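Local coordinates for protein bile salt hydrolase/transferase (PDB 2RG2) that hydrolyses the amide bond of glycine- and taurine-conjugated bile salts, releasing free bile acids and the amino acid, and can also act as an acyltransferase, at residues Y63-D68 with P100-L105; I169-N174 with R230-R235. The protein carries 1 engineered substitution. One frame throughout, in Å; residues are numbered along the deposited sequence.

Contact 1 of 2, residues Y63-D68 with P100-L105. With EDO (1,2-ethanediol), chain F; EDO (1,2-ethanediol), chain E.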
loop_
_atom_site.group_PDB
_atom_site.type_symbol
_atom_site.label_atom_id
_atom_site.label_comp_id
_atom_site.label_asym_id
_atom_site.label_seq_id
_atom_site.Cartn_x
_atom_site.Cartn_y
_atom_site.Cartn_z
ATOM N N TYR A 63 -43.567 -10.181 15.310
ATOM C CA TYR A 63 -42.852 -11.094 14.395
ATOM C C TYR A 63 -41.322 -10.907 14.445
ATOM O O TYR A 63 -40.832 -9.828 14.143
ATOM C CB TYR A 63 -43.351 -10.944 12.947
ATOM C CG TYR A 63 -42.833 -12.037 12.021
ATOM C CD1 TYR A 63 -43.361 -13.328 12.074
ATOM C CD2 TYR A 63 -41.802 -11.780 11.112
ATOM C CE1 TYR A 63 -42.897 -14.332 11.241
ATOM C CE2 TYR A 63 -41.315 -12.786 10.280
ATOM C CZ TYR A 63 -41.869 -14.060 10.352
ATOM O OH TYR A 63 -41.409 -15.073 9.542
ATOM N N PRO A 64 -40.571 -11.972 14.802
ATOM C CA PRO A 64 -39.121 -11.800 14.951
ATOM C C PRO A 64 -38.379 -11.798 13.609
ATOM O O PRO A 64 -38.706 -12.586 12.721
ATOM C CB PRO A 64 -38.713 -13.019 15.790
ATOM C CG PRO A 64 -39.713 -14.090 15.402
ATOM C CD PRO A 64 -40.999 -13.363 15.047
ATOM N N THR A 65 -37.397 -10.908 13.465
ATOM C CA THR A 65 -36.489 -10.925 12.320
ATOM C C THR A 65 -35.063 -10.833 12.868
ATOM O O THR A 65 -34.844 -10.144 13.856
ATOM C CB THR A 65 -36.784 -9.785 11.322
ATOM O OG1 THR A 65 -36.022 -9.975 10.121
ATOM C CG2 THR A 65 -36.432 -8.435 11.897
ATOM N N PHE A 66 -34.118 -11.513 12.224
ATOM C CA PHE A 66 -32.743 -11.580 12.738
ATOM C C PHE A 66 -31.704 -11.005 11.787
ATOM O O PHE A 66 -31.841 -11.103 10.559
ATOM C CB PHE A 66 -32.363 -13.028 13.039
ATOM C CG PHE A 66 -33.137 -13.639 14.179
ATOM C CD1 PHE A 66 -34.379 -14.253 13.951
ATOM C CD2 PHE A 66 -32.610 -13.653 15.458
ATOM C CE1 PHE A 66 -35.098 -14.846 15.017
ATOM C CE2 PHE A 66 -33.326 -14.239 16.532
ATOM C CZ PHE A 66 -34.563 -14.837 16.295
ATOM N N ALA A 67 -30.658 -10.424 12.380
ATOM C CA ALA A 67 -29.450 -10.030 11.671
ATOM C C ALA A 67 -28.470 -11.221 11.645
ATOM O O ALA A 67 -27.801 -11.450 10.650
ATOM C CB ALA A 67 -28.797 -8.823 12.356
ATOM N N ASP A 68 -28.403 -11.968 12.747
ATOM C CA ASP A 68 -27.502 -13.114 12.892
ATOM C C ASP A 68 -27.971 -13.981 14.047
ATOM O O ASP A 68 -28.569 -13.478 14.999
ATOM C CB ASP A 68 -26.056 -12.663 13.146
ATOM C CG ASP A 68 -25.927 -11.745 14.355
ATOM O OD1 ASP A 68 -26.428 -10.595 14.291
ATOM O OD2 ASP A 68 -25.280 -12.164 15.337
ATOM N N PRO A 100 -38.606 -14.115 1.368
ATOM C CA PRO A 100 -38.395 -12.669 1.454
ATOM C C PRO A 100 -37.081 -12.347 2.172
ATOM O O PRO A 100 -36.752 -12.991 3.168
ATOM C CB PRO A 100 -39.594 -12.178 2.274
ATOM C CG PRO A 100 -40.642 -13.273 2.121
ATOM C CD PRO A 100 -39.821 -14.531 2.097
ATOM N N VAL A 101 -36.357 -11.369 1.635
ATOM C CA VAL A 101 -35.041 -10.963 2.138
ATOM C C VAL A 101 -34.962 -10.957 3.664
ATOM O O VAL A 101 -34.101 -11.629 4.252
ATOM C CB VAL A 101 -34.635 -9.566 1.594
ATOM C CG1 VAL A 101 -33.257 -9.152 2.120
ATOM C CG2 VAL A 101 -34.667 -9.556 0.058
ATOM N N TYR A 102 -35.852 -10.198 4.301
ATOM C CA TYR A 102 -35.829 -10.046 5.764
ATOM C C TYR A 102 -36.033 -11.357 6.522
ATOM O O TYR A 102 -35.616 -11.471 7.671
ATOM C CB TYR A 102 -36.893 -9.032 6.214
ATOM C CG TYR A 102 -38.291 -9.571 6.057
ATOM C CD1 TYR A 102 -38.895 -10.308 7.090
ATOM C CD2 TYR A 102 -39.003 -9.376 4.876
ATOM C CE1 TYR A 102 -40.170 -10.823 6.943
ATOM C CE2 TYR A 102 -40.285 -9.895 4.719
ATOM C CZ TYR A 102 -40.851 -10.613 5.754
ATOM O OH TYR A 102 -42.112 -11.119 5.602
ATOM N N ASN A 103 -36.676 -12.336 5.883
ATOM C CA ASN A 103 -37.016 -13.609 6.532
ATOM C C ASN A 103 -35.976 -14.712 6.333
ATOM O O ASN A 103 -36.086 -15.797 6.907
ATOM C CB ASN A 103 -38.366 -14.127 6.038
ATOM C CG ASN A 103 -39.054 -15.006 7.058
ATOM O OD1 ASN A 103 -39.083 -14.684 8.257
ATOM N ND2 ASN A 103 -39.598 -16.136 6.600
ATOM N N PHE A 104 -34.976 -14.450 5.505
ATOM C CA PHE A 104 -34.031 -15.504 5.170
ATOM C C PHE A 104 -33.332 -16.066 6.402
ATOM O O PHE A 104 -33.213 -17.280 6.544
ATOM C CB PHE A 104 -33.028 -15.021 4.120
ATOM C CG PHE A 104 -32.112 -16.093 3.638
ATOM C CD1 PHE A 104 -32.502 -16.934 2.597
ATOM C CD2 PHE A 104 -30.853 -16.267 4.207
ATOM C CE1 PHE A 104 -31.644 -17.944 2.124
ATOM C CE2 PHE A 104 -29.998 -17.283 3.754
ATOM C CZ PHE A 104 -30.389 -18.114 2.714
ATOM N N LEU A 105 -32.877 -15.188 7.294
ATOM C CA LEU A 105 -32.191 -15.613 8.514
ATOM C C LEU A 105 -33.050 -16.610 9.280
ATOM O O LEU A 105 -32.614 -17.728 9.574
ATOM C CB LEU A 105 -31.876 -14.399 9.409
ATOM C CG LEU A 105 -30.505 -14.294 10.105
ATOM C CD1 LEU A 105 -30.208 -15.501 10.963
ATOM C CD2 LEU A 105 -29.406 -14.075 9.075
HETATM C C1 EDO F . -31.696 -6.754 10.885
HETATM O O1 EDO F . -31.988 -7.949 10.151
HETATM C C2 EDO F . -32.714 -6.600 12.009
HETATM O O2 EDO F . -33.301 -7.875 12.276
HETATM C C1 EDO E . -28.412 -7.184 9.013
HETATM O O1 EDO E . -27.087 -7.350 8.508
HETATM C C2 EDO E . -29.331 -8.219 8.382
HETATM O O2 EDO E . -28.768 -9.529 8.520
HETATM O O HOH W 1 -37.760 -13.219 10.180
HETATM O O HOH W 2 -35.106 -13.264 9.876
#
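With CG anti to the backbone N (chi1 -169°), the Y63 ring leaves strand 63-66 for the turn that leads into helix 104-111, and N103, its CG roughly anti to N (chi1 -153°), reaches back to meet it. Y63 OH donates to N103 OD1 at 2.7 Å. The amide oxygen lies in the plane of the tyrosine ring, at its edge, while the hydroxyl stands 37° above the carbonyl plane of the amide. The same OD1 also accepts a hydrogen bond from a water that bridges to P64 O, so two donors grip one oxygen and help fix the amide's rotation. Beside this bond the Y102 side chain crosses that of Y63 at about a right angle, with Y63 CE2 4.0 Å from Y102 CE1, at the edge of the Y102 ring, and one Y102 face carries N103 CB near its rim.

Further along, T65 OG1 gives a weak bond of 2.9 Å to Y102 O, and a second water links that carbonyl to F66 N. A67 and D68, both opposite M56 of strand 53-60, form a classic beta bulge where the chain turns a corner. Against this bend sits L105: its CG meets F66 CB at 3.7 Å, CD2 lies 3.5 Å from A67 O, and CD1 approaches D68 CA. Two ethanediol molecules, probably from the crystallisation liquor, lie beside A67, one donating from O2 to A67 O at 3.0 Å. The D68 carboxylate is hydrogen-bonded to Y277, S279 and Y288, and the D68 side chain lies about 4 Å from that of L17, an engineered residue at a deoxycholate-binding position.

Contact 2 of 2, residues I169-N174 with R230-R235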
loop_
_atom_site.group_PDB
_atom_site.type_symbol
_atom_site.label_atom_id
_atom_site.label_comp_id
_atom_site.label_asym_id
_atom_site.label_seq_id
_atom_site.Cartn_x
_atom_site.Cartn_y
_atom_site.Cartn_z
ATOM N N ILE A 169 -12.271 -20.100 3.260
ATOM C CA ILE A 169 -11.457 -19.007 3.787
ATOM C C ILE A 169 -11.786 -18.740 5.255
ATOM O O ILE A 169 -10.923 -18.311 6.012
ATOM C CB ILE A 169 -11.658 -17.682 2.991
ATOM C CG1 ILE A 169 -11.691 -17.921 1.478
ATOM C CG2 ILE A 169 -10.563 -16.662 3.352
ATOM C CD1 ILE A 169 -10.464 -18.566 0.949
ATOM N N GLY A 170 -13.050 -18.952 5.625
ATOM C CA GLY A 170 -13.500 -18.783 7.022
ATOM C C GLY A 170 -14.015 -17.378 7.302
ATOM O O GLY A 170 -14.286 -17.034 8.461
ATOM N N VAL A 171 -14.157 -16.577 6.247
ATOM C CA VAL A 171 -14.503 -15.146 6.380
ATOM C C VAL A 171 -15.477 -14.655 5.313
ATOM O O VAL A 171 -15.596 -15.251 4.227
ATOM C CB VAL A 171 -13.220 -14.233 6.421
ATOM C CG1 VAL A 171 -12.196 -14.799 7.409
ATOM C CG2 VAL A 171 -12.598 -14.114 5.068
ATOM N N LEU A 172 -16.159 -13.550 5.612
ATOM C CA LEU A 172 -16.965 -12.847 4.625
ATOM C C LEU A 172 -17.012 -11.365 4.969
ATOM O O LEU A 172 -17.049 -11.006 6.141
ATOM C CB LEU A 172 -18.406 -13.391 4.573
ATOM C CG LEU A 172 -19.310 -12.905 3.436
ATOM C CD1 LEU A 172 -18.764 -13.363 2.040
ATOM C CD2 LEU A 172 -20.761 -13.405 3.634
ATOM N N THR A 173 -17.046 -10.508 3.949
ATOM C CA THR A 173 -17.283 -9.093 4.226
ATOM C C THR A 173 -18.472 -8.612 3.402
ATOM O O THR A 173 -19.602 -9.099 3.596
ATOM C CB THR A 173 -16.018 -8.211 4.054
ATOM O OG1 THR A 173 -15.537 -8.306 2.707
ATOM C CG2 THR A 173 -14.905 -8.630 5.044
ATOM N N ASN A 174 -18.228 -7.696 2.474
ATOM C CA ASN A 174 -19.293 -7.108 1.665
ATOM C C ASN A 174 -18.904 -7.215 0.198
ATOM O O ASN A 174 -18.132 -8.104 -0.149
ATOM C CB ASN A 174 -19.583 -5.680 2.129
ATOM C CG ASN A 174 -19.699 -5.584 3.650
ATOM O OD1 ASN A 174 -18.783 -5.098 4.324
ATOM N ND2 ASN A 174 -20.801 -6.109 4.202
ATOM N N ARG A 230 -7.352 -8.838 5.478
ATOM C CA ARG A 230 -6.802 -8.859 6.830
ATOM C C ARG A 230 -7.327 -10.043 7.648
ATOM O O ARG A 230 -6.532 -10.776 8.227
ATOM C CB ARG A 230 -7.016 -7.524 7.565
ATOM C CG ARG A 230 -6.191 -6.378 6.960
ATOM C CD ARG A 230 -5.690 -5.374 8.051
ATOM N NE ARG A 230 -6.784 -4.733 8.797
ATOM C CZ ARG A 230 -7.564 -3.753 8.319
ATOM N NH1 ARG A 230 -7.422 -3.296 7.061
ATOM N NH2 ARG A 230 -8.514 -3.228 9.094
ATOM N N VAL A 231 -8.646 -10.244 7.679
ATOM C CA VAL A 231 -9.196 -11.335 8.492
ATOM C C VAL A 231 -8.776 -12.695 7.947
ATOM O O VAL A 231 -8.412 -13.574 8.722
ATOM C CB VAL A 231 -10.702 -11.200 8.718
ATOM C CG1 VAL A 231 -11.211 -12.394 9.463
ATOM C CG2 VAL A 231 -10.936 -9.978 9.575
ATOM N N ALA A 232 -8.769 -12.854 6.620
ATOM C CA ALA A 232 -8.348 -14.126 6.018
ATOM C C ALA A 232 -6.935 -14.512 6.474
ATOM O O ALA A 232 -6.680 -15.660 6.867
ATOM C CB ALA A 232 -8.423 -14.050 4.464
ATOM N N PHE A 233 -6.018 -13.550 6.427
ATOM C CA PHE A 233 -4.635 -13.826 6.807
ATOM C C PHE A 233 -4.403 -13.889 8.310
ATOM O O PHE A 233 -3.646 -14.727 8.769
ATOM C CB PHE A 233 -3.679 -12.865 6.110
ATOM C CG PHE A 233 -3.464 -13.217 4.653
ATOM C CD1 PHE A 233 -2.548 -14.202 4.298
ATOM C CD2 PHE A 233 -4.217 -12.610 3.660
ATOM C CE1 PHE A 233 -2.351 -14.560 2.957
ATOM C CE2 PHE A 233 -4.040 -12.963 2.300
ATOM C CZ PHE A 233 -3.107 -13.942 1.957
ATOM N N LEU A 234 -5.072 -13.035 9.089
ATOM C CA LEU A 234 -4.957 -13.154 10.549
ATOM C C LEU A 234 -5.446 -14.525 11.031
ATOM O O LEU A 234 -4.804 -15.179 11.853
ATOM C CB LEU A 234 -5.734 -12.033 11.267
ATOM C CG LEU A 234 -5.143 -10.630 11.111
ATOM C CD1 LEU A 234 -6.093 -9.595 11.678
ATOM C CD2 LEU A 234 -3.785 -10.521 11.736
ATOM N N ARG A 235 -6.579 -14.964 10.474
ATOM C CA ARG A 235 -7.146 -16.279 10.786
ATOM C C ARG A 235 -6.185 -17.407 10.382
ATOM O O ARG A 235 -5.902 -18.307 11.176
ATOM C CB ARG A 235 -8.480 -16.441 10.064
ATOM C CG ARG A 235 -9.177 -17.793 10.303
ATOM C CD ARG A 235 -10.457 -17.878 9.484
ATOM N NE ARG A 235 -11.197 -19.108 9.789
ATOM C CZ ARG A 235 -10.959 -20.298 9.248
ATOM N NH1 ARG A 235 -9.971 -20.467 8.366
ATOM N NH2 ARG A 235 -11.714 -21.334 9.608
HETATM O O HOH W 3 -8.311 -18.126 6.565
#
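V171 presses its CG1 methyl against V231 CG1 at 3.3 Å, closer than usual van der Waals contact for two carbons. The two valines slide past one another in opposite directions, with CG1 the touching branch of each. In V171, CG1 lies beside the backbone N (chi1 -48°) and anti to the carbonyl carbon, and CG2 is left to approach A232 CB at 4.2 Å. CG1 also comes near the A232 backbone N and R235 CD, which places V171 beside the helix surface formed by V231, A232 and R235.

R235 runs fully extended from CG to NE, its first three torsions all near 180°, and carries its guanidinium past the 169-170 peptide. G170 CA lies 3.6 Å above the guanidinium plane, displaced toward the rim, and the absence of a side chain at G170 makes room for this approach. The charged end is satisfied partly by A5 O of strand 3-7, which accepts from NE. NH1 is 3.3 Å from I169 O, but at a poor angle for a hydrogen bond; a water joins the two segments instead, donating to I169 O at 2.7 Å and to A232 O at 3.0 Å and accepting weakly from NH1.

I169 completes the interface with CG2 against A232 CB, 3.6 Å apart. Strand 171-172 is an outermost strand, within this chain, of an antiparallel sheet, paired with strand 3-7, whose L4 touches V171, V231 and R235. Helix 224-242 packs over this border, a sheet-helix layer of the alpha-beta-beta-alpha sandwich of Ntn hydrolases; L185 of helix 178-185 touches both I169 and A232, and Q204 of a second subunit reaches I169.

Contact 1 and contact 2 lie on opposite sides of the chain's centre, their own centres 24 Å apart, and share no helix or strand. Each sets a strand beside a helix, but in different antiparallel sheets. Contact 1 is partly buried and mixes two direct hydrogen bonds, one of them weak, and bridging waters with the apolar packing of a leucine, at the turn before a helix. Contact 2 is the more buried: aliphatic side chains meet along the middle of a long helix, with one water bridge and a flat arginine end laid over a glycine. Other subunits approach contact 2, whereas none touches the two segments of contact 1.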